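Glutamate racemase (Francisella tularensis subsp. tularensis, PDB 3OUT) belongs to the Asp/Glu/hydantoin racemase family of two-domain alpha/beta enzymes and is modelled here with D-glutamic acid bound between its parallel sheets. Local coordinates at residues R246-G249 / E250-L253; G19-I22 / V23-L26. One frame throughout, in Å; residues are numbered along the deposited sequence. Where two conformers were deposited one is given.

Contact 1 (R246-G249 / E250-L253); sequences RSVG and EMFL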
loop_
_atom_site.group_PDB
_atom_site.type_symbol
_atom_site.label_atom_id
_atom_site.label_comp_id
_atom_site.label_asym_id
_atom_site.label_seq_id
_atom_site.Cartn_x
_atom_site.Cartn_y
_atom_site.Cartn_z
ATOM N N ARG B 246 -12.008 2.229 17.786
ATOM C CA ARG B 246 -12.156 1.687 19.128
ATOM C C ARG B 246 -13.581 1.297 19.377
ATOM O O ARG B 246 -13.867 0.147 19.744
ATOM C CB ARG B 246 -11.692 2.719 20.156
ATOM C CG ARG B 246 -11.329 2.139 21.516
ATOM C CD ARG B 246 -12.507 1.714 22.382
ATOM N NE ARG B 246 -13.530 2.753 22.569
ATOM C CZ ARG B 246 -14.782 2.539 22.995
ATOM N NH1 ARG B 246 -15.218 1.301 23.277
ATOM N NH2 ARG B 246 -15.629 3.574 23.113
ATOM N N SER B 247 -14.491 2.226 19.153
ATOM C CA SER B 247 -15.888 1.985 19.489
ATOM C C SER B 247 -16.550 0.935 18.591
ATOM O O SER B 247 -17.262 0.081 19.079
ATOM C CB SER B 247 -16.661 3.298 19.504
ATOM O OG SER B 247 -16.778 3.850 18.214
ATOM N N VAL B 248 -16.309 0.994 17.285
ATOM C CA VAL B 248 -16.973 0.040 16.385
ATOM C C VAL B 248 -16.335 -1.350 16.565
ATOM O O VAL B 248 -17.053 -2.360 16.607
ATOM C CB VAL B 248 -17.015 0.541 14.930
ATOM C CG1 VAL B 248 -17.689 -0.489 14.011
ATOM C CG2 VAL B 248 -17.724 1.868 14.830
ATOM N N GLY B 249 -15.015 -1.427 16.711
ATOM C CA GLY B 249 -14.377 -2.729 16.898
ATOM C C GLY B 249 -14.831 -3.420 18.167
ATOM O O GLY B 249 -15.084 -4.603 18.182
ATOM N N GLU B 250 -14.905 -2.659 19.261
ATOM C CA GLU B 250 -15.251 -3.229 20.556
ATOM C C GLU B 250 -16.726 -3.588 20.625
ATOM O O GLU B 250 -17.086 -4.445 21.428
ATOM C CB GLU B 250 -14.782 -2.329 21.703
ATOM C CG GLU B 250 -13.263 -2.308 21.771
ATOM C CD GLU B 250 -12.710 -1.479 22.928
ATOM O OE1 GLU B 250 -13.484 -0.875 23.714
ATOM O OE2 GLU B 250 -11.474 -1.427 23.025
HETATM N N MSE B 251 -17.547 -3.013 19.743
HETATM C CA MSE B 251 -18.960 -3.486 19.549
HETATM C C MSE B 251 -18.975 -4.966 19.125
HETATM O O MSE B 251 -19.795 -5.732 19.617
HETATM C CB MSE B 251 -19.722 -2.609 18.551
HETATM C CG MSE B 251 -21.177 -2.975 18.348
HETATM SE SE MSE B 251 -22.098 -1.960 16.970
HETATM C CE MSE B 251 -21.203 -2.567 15.311
ATOM N N PHE B 252 -18.014 -5.374 18.291
ATOM C CA PHE B 252 -17.895 -6.765 17.850
ATOM C C PHE B 252 -17.168 -7.603 18.860
ATOM O O PHE B 252 -17.534 -8.759 19.061
ATOM C CB PHE B 252 -17.161 -6.856 16.497
ATOM C CG PHE B 252 -18.018 -6.445 15.334
ATOM C CD1 PHE B 252 -18.013 -5.156 14.879
ATOM C CD2 PHE B 252 -18.866 -7.350 14.727
ATOM C CE1 PHE B 252 -18.786 -4.751 13.823
ATOM C CE2 PHE B 252 -19.666 -6.944 13.648
ATOM C CZ PHE B 252 -19.631 -5.643 13.214
ATOM N N LEU B 253 -16.117 -7.054 19.462
ATOM C CA LEU B 253 -15.253 -7.847 20.372
ATOM C C LEU B 253 -15.958 -8.092 21.697
ATOM O O LEU B 253 -15.800 -9.134 22.300
ATOM C CB LEU B 253 -13.929 -7.124 20.630
ATOM C CG LEU B 253 -12.919 -7.850 21.545
ATOM C CD1 LEU B 253 -12.545 -9.224 20.982
ATOM C CD2 LEU B 253 -11.687 -6.986 21.690
#
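R246 and E250 are linked by the i to i+4 backbone bond of an alpha-helix, E250 N to R246 O at 3.0 Å, and the same bond recurs from M251 N to S247 O and from L253 N to G249 O. The pair also closes a salt bridge, R246 NH1 to E250 OE1 at 2.8 Å. The arginine turns back along its helix through bends at chi2 and chi3, and its CD lies 3.1 Å from E250 OE1. The carboxylate oxygen sits near the guanidinium plane, yet NH1 approaches it from above the carboxylate plane; the two flat groups are 63° apart. This helix, 245-253, is the crossover of a beta-alpha-beta unit between strands 234-238 and 259-262, and its charged turn faces another subunit: E250 OE2 forms a salt bridge with R246 of the second subunit and also accepts a bond from M257 N of its own chain. Elsewhere V248 CG1 packs loosely, 4.3 Å from CE of M251, a selenomethionine, and slightly further from F252 CE1. The edge of the F252 ring is turned to V248 O, 3.4 Å from CD1, while H188 of the ligand pocket meets this ring with the planes inclined.

Contact 2 (G19-I22 / V23-L26); sequences GLTI and VKNL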
loop_
_atom_site.group_PDB
_atom_site.type_symbol
_atom_site.label_atom_id
_atom_site.label_comp_id
_atom_site.label_asym_id
_atom_site.label_seq_id
_atom_site.Cartn_x
_atom_site.Cartn_y
_atom_site.Cartn_z
ATOM N N GLY B 19 -14.238 -9.248 12.030
ATOM C CA GLY B 19 -13.524 -10.464 12.462
ATOM C C GLY B 19 -13.193 -10.513 13.935
ATOM O O GLY B 19 -12.708 -11.535 14.413
ATOM N N LEU B 20 -13.381 -9.400 14.650
ATOM C CA LEU B 20 -13.134 -9.340 16.091
ATOM C C LEU B 20 -14.072 -10.314 16.834
ATOM O O LEU B 20 -13.746 -10.755 17.932
ATOM C CB LEU B 20 -13.267 -7.906 16.631
ATOM C CG LEU B 20 -12.109 -7.018 16.185
ATOM C CD1 LEU B 20 -12.431 -5.559 16.323
ATOM C CD2 LEU B 20 -10.833 -7.423 17.025
ATOM N N THR B 21 -15.216 -10.639 16.242
ATOM C CA THR B 21 -16.084 -11.636 16.843
ATOM C C THR B 21 -15.396 -12.994 17.012
ATOM O O THR B 21 -15.665 -13.690 18.003
ATOM C CB THR B 21 -17.382 -11.802 16.077
ATOM O OG1 THR B 21 -18.161 -10.603 16.213
ATOM C CG2 THR B 21 -18.139 -13.012 16.610
ATOM N N ILE B 22 -14.510 -13.366 16.077
ATOM C CA ILE B 22 -13.762 -14.649 16.164
ATOM C C ILE B 22 -12.840 -14.611 17.378
ATOM O O ILE B 22 -12.627 -15.631 18.051
ATOM C CB ILE B 22 -12.927 -14.942 14.891
ATOM C CG1 ILE B 22 -13.861 -15.283 13.728
ATOM C CG2 ILE B 22 -11.880 -16.056 15.125
ATOM C CD1 ILE B 22 -14.281 -16.721 13.662
ATOM N N VAL B 23 -12.263 -13.443 17.673
ATOM C CA VAL B 23 -11.433 -13.311 18.858
ATOM C C VAL B 23 -12.263 -13.601 20.124
ATOM O O VAL B 23 -11.853 -14.367 21.003
ATOM C CB VAL B 23 -10.764 -11.910 18.909
ATOM C CG1 VAL B 23 -9.930 -11.776 20.183
ATOM C CG2 VAL B 23 -9.868 -11.749 17.683
ATOM N N LYS B 24 -13.444 -12.996 20.187
ATOM C CA LYS B 24 -14.401 -13.209 21.259
ATOM C C LYS B 24 -14.705 -14.730 21.400
ATOM O O LYS B 24 -14.662 -15.308 22.506
ATOM C CB LYS B 24 -15.661 -12.380 21.002
ATOM C CG LYS B 24 -16.819 -12.612 21.994
ATOM C CD LYS B 24 -18.151 -12.080 21.447
ATOM C CE LYS B 24 -18.797 -13.035 20.407
ATOM N NZ LYS B 24 -20.106 -12.542 19.818
ATOM N N ASN B 25 -14.984 -15.363 20.277
ATOM C CA ASN B 25 -15.359 -16.762 20.289
ATOM C C ASN B 25 -14.204 -17.603 20.814
ATOM O O ASN B 25 -14.355 -18.455 21.576
ATOM C CB ASN B 25 -15.760 -17.247 18.891
ATOM C CG ASN B 25 -17.085 -16.668 18.400
ATOM O OD1 ASN B 25 -17.966 -16.395 19.145
ATOM N ND2 ASN B 25 -17.202 -16.563 17.146
ATOM N N LEU B 26 -13.017 -17.306 20.322
ATOM C CA LEU B 26 -11.832 -18.048 20.738
ATOM C C LEU B 26 -11.574 -17.900 22.217
ATOM O O LEU B 26 -11.198 -18.819 22.852
ATOM C CB LEU B 26 -10.559 -17.676 19.932
ATOM C CG LEU B 26 -10.552 -18.037 18.450
ATOM C CD1 LEU B 26 -9.337 -17.433 17.763
ATOM C CD2 LEU B 26 -10.598 -19.533 18.185
HETATM O O HOH W 1 -19.905 -10.045 18.595
#
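L26 N bonds to I22 O at 2.8 Å and N25 N to T21 O at 2.9 Å, and K24 N to L20 O continues the same i to i+4 helical pattern. In the conformer of T21 described, one of two deposited, a water joins T21 to K24, lying 3.0 Å from T21 OG1 and accepting a bond from K24 NZ. The two side chains run alongside each other in the same direction, and the bend of the lysine at chi3 (79°) brings NZ alongside the threonine methyl, 3.8 Å from CG2. In this conformer the same methyl also lies near the amide of N25, whose ND2 is 3.7 Å from T21 CG2. Helix 20-29 is the crossover between strands 10-14 and 35-39 of the parallel six-stranded sheet, and its inner side is apolar. There I22 CG2 packs at 3.9 Å on L26 CD1, the two side chains crossing at a slant. L20 CD2 reaches V23 CG2 more distantly, at 4.5 Å. V12 of strand 10-14 lies against I22, V23 and L26, while Y37 of strand 35-39 touches L20 and V23. N25 and I22 meet helix 208-221 through S212, and G19 N bonds to D14 OD2 close to the D-glutamic acid pocket.

Overall arrangement
Contact 2 comes first along the chain and contact 1 near its end, yet their centres are only 11 Å apart, on the same side of the chain's centre. Each occupies a crossover helix of the same six-stranded parallel sheet, in which strand 35-39 neighbours strand 234-238. The helices touch directly: L253 CD1 lies 3.6 Å from L20 O, and G249 O is 3.4 Å from L20 CD1. Elements distant in sequence thus share one layer over the sheet. Both contacts approach the ligand: G19 lies about 7 Å from the bound D-glutamic acid and the F252 side chain about 8 Å from it, whereas only contact 1 of the two meets the second subunit, through R246, S247 and E250.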